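Long-range contacts in adhesion G-protein coupled receptor G6 (Danio rerio, PDB 6V55), which is an adhesion G-protein-coupled receptor linked to myelination, whose large multidomain extracellular region probably senses partners outside the cell: residues A[119-124]-A[269-274]; A[149-154]-A[208-213]. All coordinates share one frame; numbering follows the deposited sequence.

Contact 1: A[119-124]-A[269-274]; sequences NQKVTM and FIYNFR
Val122 and Ile270 form an antiparallel hydrogen-bonded pair that ties the short strand 122-123 to strand 268-276. Val122 N donates to Ile270 O at 2.9 Å, and Ile270 N returns a bond to Val122 O at 3.0 Å. One step along, Thr123 and Phe269 make a non-hydrogen-bonded pair, where Phe269 CA lies 3.3 Å from Val122 O in a CA-H...O contact.

Beyond the paired residues, Lys121 lies over one face of the Tyr271 ring. Its CE sits 4.2 Å from the ring centroid, and NZ makes a cation-pi contact at 4.3 Å, only 11° off the ring normal. The bend at chi2 (82°) turns the chain along the ring after CG has met Tyr271 CB. Gln120 O approaches the same ring at its edge, 3.2 Å from Tyr271 CD2, while Tyr271 OH is hydrogen-bonded to Arg118 O. The Phe269 ring receives Thr123 OG1 at its edge, near CE2. On the face that carries Val122 and Ile270, the Met124 side chain crosses that of Ile270 at about a right angle, its CE 3.6 Å from Ile270 CB, and both side chains also touch Ile251 of strand 248-251.

Two backbone bonds thus set the register, while the aromatic ring, held at its hydroxyl, offers a pi face that would partly stabilise the lysine's positive charge.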
ATOM      1  N   ASN A 119      25.075   7.546 -14.866  1.00 50.08           N
ATOM      2  CA  ASN A 119      24.831   6.112 -14.887  1.00 47.83           C
ATOM      3  C   ASN A 119      24.746   5.592 -16.307  1.00 51.14           C
ATOM      4  O   ASN A 119      24.195   4.513 -16.528  1.00 58.46           O
ATOM      5  CB  ASN A 119      23.536   5.764 -14.140  1.00 43.16           C
ATOM      6  CG  ASN A 119      23.708   5.797 -12.634  1.00 40.66           C
ATOM      7  OD1 ASN A 119      24.587   5.113 -12.079  1.00 44.00           O
ATOM      8  ND2 ASN A 119      22.883   6.603 -11.959  1.00 30.92           N
ATOM      9  N   GLN A 120      25.222   6.357 -17.285  1.00 48.60           N
ATOM     10  CA  GLN A 120      25.092   5.983 -18.687  1.00 48.54           C
ATOM     11  C   GLN A 120      26.398   6.226 -19.438  1.00 46.07           C
ATOM     12  O   GLN A 120      27.108   7.200 -19.181  1.00 46.54           O
ATOM     13  CB  GLN A 120      23.946   6.764 -19.372  1.00 48.24           C
ATOM     14  CG  GLN A 120      22.546   6.421 -18.886  1.00 49.52           C
ATOM     15  CD  GLN A 120      21.533   7.440 -19.301  1.00 55.02           C
ATOM     16  OE1 GLN A 120      21.769   8.637 -19.164  1.00 57.82           O
ATOM     17  NE2 GLN A 120      20.383   6.983 -19.799  1.00 55.91           N
ATOM     18  N   LYS A 121      26.704   5.337 -20.368  1.00 42.43           N
ATOM     19  CA  LYS A 121      27.786   5.498 -21.328  1.00 43.48           C
ATOM     20  C   LYS A 121      27.134   5.796 -22.674  1.00 41.06           C
ATOM     21  O   LYS A 121      25.925   5.614 -22.840  1.00 37.48           O
ATOM     22  CB  LYS A 121      28.663   4.232 -21.371  1.00 47.30           C
ATOM     23  CG  LYS A 121      29.691   4.118 -20.198  1.00 51.14           C
ATOM     24  CD  LYS A 121      29.094   3.546 -18.877  1.00 49.76           C
ATOM     25  CE  LYS A 121      30.079   3.538 -17.688  1.00 46.35           C
ATOM     26  NZ  LYS A 121      29.369   3.525 -16.364  1.00 42.09           N
ATOM     27  N   VAL A 122      27.901   6.323 -23.629  1.00 41.08           N
ATOM     28  CA  VAL A 122      27.308   6.863 -24.858  1.00 43.27           C
ATOM     29  C   VAL A 122      28.045   6.325 -26.079  1.00 45.96           C
ATOM     30  O   VAL A 122      29.259   6.516 -26.207  1.00 44.52           O
ATOM     31  CB  VAL A 122      27.289   8.407 -24.866  1.00 44.02           C
ATOM     32  CG1 VAL A 122      26.955   8.945 -26.234  1.00 43.02           C
ATOM     33  CG2 VAL A 122      26.232   8.942 -23.900  1.00 40.55           C
ATOM     34  N   THR A 123      27.309   5.678 -26.987  1.00 51.40           N
ATOM     35  CA  THR A 123      27.887   5.222 -28.251  1.00 58.03           C
ATOM     36  C   THR A 123      28.010   6.390 -29.237  1.00 59.50           C
ATOM     37  O   THR A 123      27.020   7.072 -29.517  1.00 61.33           O
ATOM     38  CB  THR A 123      27.028   4.096 -28.835  1.00 55.67           C
ATOM     39  OG1 THR A 123      27.022   2.981 -27.931  1.00 54.97           O
ATOM     40  CG2 THR A 123      27.560   3.645 -30.200  1.00 55.53           C
ATOM     41  N   MET A 124      29.220   6.622 -29.768  1.00 58.74           N
ATOM     42  CA  MET A 124      29.300   7.762 -30.685  1.00 66.25           C
ATOM     43  C   MET A 124      29.027   7.308 -32.117  1.00 71.96           C
ATOM     44  O   MET A 124      29.398   6.188 -32.484  1.00 71.65           O
ATOM     45  CB  MET A 124      30.671   8.435 -30.603  1.00 74.24           C
ATOM     46  CG  MET A 124      31.863   7.518 -30.548  1.00 80.78           C
ATOM     47  SD  MET A 124      33.026   8.274 -29.422  1.00 84.72           S
ATOM     48  CE  MET A 124      32.040   7.916 -27.993  1.00 82.23           C
ATOM     49  N   PHE A 269      32.501   3.890 -26.756  1.00 63.18           N
ATOM     50  CA  PHE A 269      31.783   4.469 -25.625  1.00 65.76           C
ATOM     51  C   PHE A 269      32.532   5.671 -25.048  1.00 62.51           C
ATOM     52  O   PHE A 269      33.764   5.679 -24.999  1.00 62.65           O
ATOM     53  CB  PHE A 269      31.619   3.449 -24.486  1.00 72.45           C
ATOM     54  CG  PHE A 269      30.748   2.269 -24.788  1.00 81.22           C
ATOM     55  CD1 PHE A 269      30.888   1.115 -24.014  1.00 81.11           C
ATOM     56  CD2 PHE A 269      29.778   2.308 -25.785  1.00 85.16           C
ATOM     57  CE1 PHE A 269      30.095   0.019 -24.230  1.00 81.32           C
ATOM     58  CE2 PHE A 269      28.979   1.204 -26.020  1.00 84.97           C
ATOM     59  CZ  PHE A 269      29.134   0.055 -25.232  1.00 83.54           C
ATOM     60  N   ILE A 270      31.777   6.663 -24.550  1.00 58.97           N
ATOM     61  CA  ILE A 270      32.318   7.759 -23.744  1.00 50.17           C
ATOM     62  C   ILE A 270      31.448   7.965 -22.502  1.00 42.96           C
ATOM     63  O   ILE A 270      30.276   7.574 -22.450  1.00 43.61           O
ATOM     64  CB  ILE A 270      32.461   9.071 -24.558  1.00 45.30           C
ATOM     65  CG1 ILE A 270      33.645   9.933 -24.081  1.00 47.42           C
ATOM     66  CG2 ILE A 270      31.153   9.824 -24.637  1.00 40.58           C
ATOM     67  CD1 ILE A 270      33.881  11.189 -24.897  1.00 47.44           C
ATOM     68  N   TYR A 271      32.059   8.547 -21.469  1.00 38.08           N
ATOM     69  CA  TYR A 271      31.418   8.665 -20.164  1.00 36.48           C
ATOM     70  C   TYR A 271      32.028   9.854 -19.446  1.00 31.58           C
ATOM     71  O   TYR A 271      33.237  10.069 -19.545  1.00 35.11           O
ATOM     72  CB  TYR A 271      31.592   7.374 -19.329  1.00 35.54           C
ATOM     73  CG  TYR A 271      31.163   7.466 -17.875  1.00 34.62           C
ATOM     74  CD1 TYR A 271      32.096   7.366 -16.823  1.00 36.33           C
ATOM     75  CD2 TYR A 271      29.830   7.646 -17.555  1.00 31.73           C
ATOM     76  CE1 TYR A 271      31.681   7.456 -15.473  1.00 37.49           C
ATOM     77  CE2 TYR A 271      29.403   7.737 -16.235  1.00 34.01           C
ATOM     78  CZ  TYR A 271      30.325   7.646 -15.190  1.00 38.78           C
ATOM     79  OH  TYR A 271      29.886   7.749 -13.870  1.00 42.19           O
ATOM     80  N   ASN A 272      31.173  10.624 -18.754  1.00 29.99           N
ATOM     81  CA  ASN A 272      31.558  11.698 -17.818  1.00 33.86           C
ATOM     82  C   ASN A 272      32.317  12.856 -18.492  1.00 37.95           C
ATOM     83  O   ASN A 272      33.300  13.383 -17.955  1.00 38.65           O
ATOM     84  CB  ASN A 272      32.325  11.151 -16.609  1.00 31.68           C
ATOM     85  CG  ASN A 272      31.993  11.907 -15.347  1.00 30.78           C
ATOM     86  OD1 ASN A 272      31.000  12.642 -15.300  1.00 33.36           O
ATOM     87  ND2 ASN A 272      32.825  11.758 -14.325  1.00 29.96           N
ATOM     88  N   PHE A 273      31.815  13.293 -19.653  1.00 36.18           N
ATOM     89  CA  PHE A 273      32.435  14.387 -20.399  1.00 39.30           C
ATOM     90  C   PHE A 273      32.120  15.717 -19.718  1.00 34.64           C
ATOM     91  O   PHE A 273      30.952  16.115 -19.620  1.00 28.93           O
ATOM     92  CB  PHE A 273      31.949  14.400 -21.850  1.00 42.89           C
ATOM     93  CG  PHE A 273      32.740  15.321 -22.762  1.00 42.82           C
ATOM     94  CD1 PHE A 273      32.366  16.661 -22.939  1.00 41.70           C
ATOM     95  CD2 PHE A 273      33.819  14.837 -23.468  1.00 42.82           C
ATOM     96  CE1 PHE A 273      33.084  17.498 -23.767  1.00 41.38           C
ATOM     97  CE2 PHE A 273      34.537  15.674 -24.311  1.00 44.84           C
ATOM     98  CZ  PHE A 273      34.166  17.007 -24.460  1.00 41.63           C
ATOM     99  N   ARG A 274      33.166  16.414 -19.278  1.00 31.68           N
ATOM    100  CA  ARG A 274      33.028  17.676 -18.565  1.00 34.17           C
ATOM    101  C   ARG A 274      34.048  18.684 -19.096  1.00 33.81           C
ATOM    102  O   ARG A 274      35.099  18.312 -19.618  1.00 30.51           O
ATOM    103  CB  ARG A 274      33.201  17.488 -17.042  1.00 33.07           C
ATOM    104  CG  ARG A 274      32.225  16.521 -16.347  1.00 31.73           C
ATOM    105  CD  ARG A 274      32.799  15.985 -15.034  1.00 33.77           C
ATOM    106  NE  ARG A 274      33.769  14.907 -15.232  1.00 36.66           N
ATOM    107  CZ  ARG A 274      34.668  14.530 -14.318  1.00 35.09           C
ATOM    108  NH1 ARG A 274      34.721  15.152 -13.138  1.00 30.59           N
ATOM    109  NH2 ARG A 274      35.525  13.538 -14.590  1.00 32.98           N
TER

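Contact 2: A[149-154]-A[208-213]; sequences CFEIAR and MKPLCL
Phe150 and Leu211 exchange two backbone hydrogen bonds, Phe150 N to Leu211 O at 3.1 Å and Leu211 N to Phe150 O at 2.9 Å, in an antiparallel ladder that continues through Ile152 and Lys209, whose second bond is weak.

The Phe150 and Leu211 side chains run side by side, with leucine CD2 4.0 Å from Phe150 CZ; both also touch Phe177 of strand 173-180. The other face carries Glu151, Pro210 and the two cysteines, whose sulfurs, Cys149 SG and Cys212 SG, only pack, 3.5 Å apart. The aliphatic part of Glu151 lies alongside the proline, and its chain bends at chi2 (-146°). A water donates to Glu151 OE2 at 2.5 Å, a short distance best read with caution at this resolution, and weakly to Met208 O. Met208 crosses the glutamate at about a right angle, its CE 3.3 Å from Glu151 O, while its CG rests against Ala153 CB. An alanine in place of the glutamate removes the carboxylate, which would probably leave the water with just its weak bond to Met208 O and open a gap beside the proline.

Facing Phe177 across the interior, this ladder is part of the two-sheet beta sandwich characteristic of the concanavalin-like fold of pentraxins.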
ATOM      1  N   CYS A 149      37.752  16.683 -19.313  1.00 36.36           N
ATOM      2  CA  CYS A 149      37.953  15.304 -18.879  1.00 38.00           C
ATOM      3  C   CYS A 149      36.813  14.423 -19.347  1.00 39.92           C
ATOM      4  O   CYS A 149      35.647  14.826 -19.336  1.00 43.87           O
ATOM      5  CB  CYS A 149      38.036  15.151 -17.364  1.00 44.25           C
ATOM      6  SG  CYS A 149      38.905  16.445 -16.522  1.00 56.20           S
ATOM      7  N   PHE A 150      37.155  13.197 -19.694  1.00 39.63           N
ATOM      8  CA  PHE A 150      36.157  12.208 -20.047  1.00 41.40           C
ATOM      9  C   PHE A 150      36.751  10.846 -19.737  1.00 43.17           C
ATOM     10  O   PHE A 150      37.924  10.730 -19.375  1.00 44.62           O
ATOM     11  CB  PHE A 150      35.714  12.331 -21.521  1.00 42.50           C
ATOM     12  CG  PHE A 150      36.845  12.504 -22.496  1.00 43.04           C
ATOM     13  CD1 PHE A 150      37.281  13.776 -22.870  1.00 42.74           C
ATOM     14  CD2 PHE A 150      37.452  11.393 -23.061  1.00 43.71           C
ATOM     15  CE1 PHE A 150      38.325  13.928 -23.759  1.00 43.79           C
ATOM     16  CE2 PHE A 150      38.487  11.532 -23.956  1.00 44.81           C
ATOM     17  CZ  PHE A 150      38.931  12.806 -24.303  1.00 46.44           C
ATOM     18  N   GLU A 151      35.914   9.819 -19.845  1.00 42.63           N
ATOM     19  CA  GLU A 151      36.354   8.433 -19.810  1.00 41.53           C
ATOM     20  C   GLU A 151      36.041   7.848 -21.180  1.00 38.95           C
ATOM     21  O   GLU A 151      34.919   8.001 -21.674  1.00 38.79           O
ATOM     22  CB  GLU A 151      35.673   7.654 -18.673  1.00 43.71           C
ATOM     23  CG  GLU A 151      35.792   8.322 -17.280  1.00 50.00           C
ATOM     24  CD  GLU A 151      35.897   7.329 -16.099  1.00 54.77           C
ATOM     25  OE1 GLU A 151      35.872   7.790 -14.925  1.00 52.31           O
ATOM     26  OE2 GLU A 151      35.998   6.096 -16.340  1.00 57.55           O
ATOM     27  N   ILE A 152      37.041   7.240 -21.817  1.00 35.10           N
ATOM     28  CA  ILE A 152      36.922   6.806 -23.204  1.00 37.46           C
ATOM     29  C   ILE A 152      37.190   5.301 -23.268  1.00 44.15           C
ATOM     30  O   ILE A 152      37.945   4.763 -22.444  1.00 44.72           O
ATOM     31  CB  ILE A 152      37.868   7.632 -24.122  1.00 36.23           C
ATOM     32  CG1 ILE A 152      37.544   7.463 -25.618  1.00 38.36           C
ATOM     33  CG2 ILE A 152      39.330   7.366 -23.838  1.00 32.17           C
ATOM     34  CD1 ILE A 152      36.104   7.786 -25.960  1.00 38.20           C
ATOM     35  N   ALA A 153      36.500   4.617 -24.192  1.00 45.54           N
ATOM     36  CA  ALA A 153      36.687   3.193 -24.454  1.00 44.31           C
ATOM     37  C   ALA A 153      36.170   2.850 -25.851  1.00 49.99           C
ATOM     38  O   ALA A 153      35.174   3.409 -26.319  1.00 50.33           O
ATOM     39  CB  ALA A 153      35.999   2.297 -23.411  1.00 35.67           C
ATOM     40  N   ARG A 154      36.838   1.908 -26.512  1.00 55.58           N
ATOM     41  CA  ARG A 154      36.560   1.699 -27.927  1.00 62.38           C
ATOM     42  C   ARG A 154      36.343   0.233 -28.284  1.00 63.33           C
ATOM     43  O   ARG A 154      36.729  -0.691 -27.557  1.00 56.97           O
ATOM     44  CB  ARG A 154      37.687   2.254 -28.805  1.00 66.92           C
ATOM     45  N   MET A 208      37.105   1.274 -19.855  1.00 71.66           N
ATOM     46  CA  MET A 208      37.109   2.718 -19.727  1.00 66.95           C
ATOM     47  C   MET A 208      38.260   3.183 -18.851  1.00 63.89           C
ATOM     48  O   MET A 208      38.611   2.543 -17.854  1.00 64.93           O
ATOM     49  CB  MET A 208      35.812   3.221 -19.130  1.00 67.69           C
ATOM     50  CG  MET A 208      34.633   3.001 -19.993  1.00 68.60           C
ATOM     51  SD  MET A 208      33.501   4.314 -19.625  1.00 70.92           S
ATOM     52  CE  MET A 208      33.439   5.109 -21.200  1.00 68.79           C
ATOM     53  N   LYS A 209      38.827   4.332 -19.215  1.00 59.35           N
ATOM     54  CA  LYS A 209      39.853   4.931 -18.401  1.00 52.10           C
ATOM     55  C   LYS A 209      39.685   6.441 -18.502  1.00 42.85           C
ATOM     56  O   LYS A 209      39.339   6.956 -19.582  1.00 35.48           O
ATOM     57  CB  LYS A 209      41.266   4.509 -18.832  1.00 51.86           C
ATOM     58  CG  LYS A 209      41.978   3.601 -17.827  1.00 50.31           C
ATOM     59  CD  LYS A 209      43.453   3.435 -18.184  1.00 50.33           C
ATOM     60  CE  LYS A 209      43.625   2.713 -19.522  1.00 48.15           C
ATOM     61  NZ  LYS A 209      45.064   2.441 -19.850  1.00 42.94           N
ATOM     62  N   PRO A 210      39.859   7.163 -17.391  1.00 41.45           N
ATOM     63  CA  PRO A 210      39.763   8.625 -17.431  1.00 44.93           C
ATOM     64  C   PRO A 210      40.984   9.281 -18.067  1.00 46.05           C
ATOM     65  O   PRO A 210      42.105   8.768 -18.021  1.00 43.24           O
ATOM     66  CB  PRO A 210      39.630   9.009 -15.947  1.00 42.91           C
ATOM     67  CG  PRO A 210      40.277   7.888 -15.196  1.00 36.87           C
ATOM     68  CD  PRO A 210      40.016   6.655 -16.011  1.00 36.92           C
ATOM     69  N   LEU A 211      40.732  10.442 -18.677  1.00 49.47           N
ATOM     70  CA  LEU A 211      41.721  11.206 -19.430  1.00 49.88           C
ATOM     71  C   LEU A 211      41.353  12.681 -19.359  1.00 56.15           C
ATOM     72  O   LEU A 211      40.238  13.055 -19.735  1.00 58.88           O
ATOM     73  CB  LEU A 211      41.778  10.755 -20.897  1.00 42.94           C
ATOM     74  CG  LEU A 211      42.599  11.684 -21.807  1.00 38.17           C
ATOM     75  CD1 LEU A 211      44.073  11.710 -21.378  1.00 33.82           C
ATOM     76  CD2 LEU A 211      42.473  11.305 -23.285  1.00 36.63           C
ATOM     77  N   CYS A 212      42.300  13.512 -18.917  1.00 57.98           N
ATOM     78  CA  CYS A 212      42.114  14.953 -18.809  1.00 55.81           C
ATOM     79  C   CYS A 212      43.079  15.671 -19.734  1.00 51.35           C
ATOM     80  O   CYS A 212      44.249  15.295 -19.836  1.00 54.52           O
ATOM     81  CB  CYS A 212      42.347  15.455 -17.395  1.00 59.61           C
ATOM     82  SG  CYS A 212      41.730  14.334 -16.153  1.00 68.50           S
ATOM     83  N   LEU A 213      42.582  16.702 -20.412  1.00 45.53           N
ATOM     84  CA  LEU A 213      43.395  17.560 -21.258  1.00 40.74           C
ATOM     85  C   LEU A 213      43.238  18.988 -20.763  1.00 40.55           C
ATOM     86  O   LEU A 213      42.111  19.437 -20.545  1.00 40.59           O
ATOM     87  CB  LEU A 213      42.970  17.434 -22.726  1.00 34.31           C
ATOM     88  CG  LEU A 213      42.943  15.990 -23.261  1.00 38.59           C
ATOM     89  CD1 LEU A 213      42.319  15.907 -24.629  1.00 34.64           C
ATOM     90  CD2 LEU A 213      44.358  15.384 -23.288  1.00 40.20           C
TER
HETATM   91  O   HOH W   1      37.450   4.202 -15.754  1.00 35.96           O

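The two contacts, with centres about 9 Å apart, are separate seams of one antiparallel sheet in the pentraxin-like domain. Across it the strands run 122-123, 268-276, 145-154, 209-216, so contact 1 pairs the outermost strand with its neighbour and contact 2 lies two seams further in. In the seam between them, strands 268-276 and 145-154 are joined by probable backbone hydrogen bonds, Tyr271 O to Glu151 N and Phe269 N to Ala153 O. Along the chain, contact 2 is nested within the loop that contact 1 closes: the sheet's first and last strands pair side by side, the second and third coming between them in sequence. This illustrates how a sandwich can pair segments some 145 residues apart.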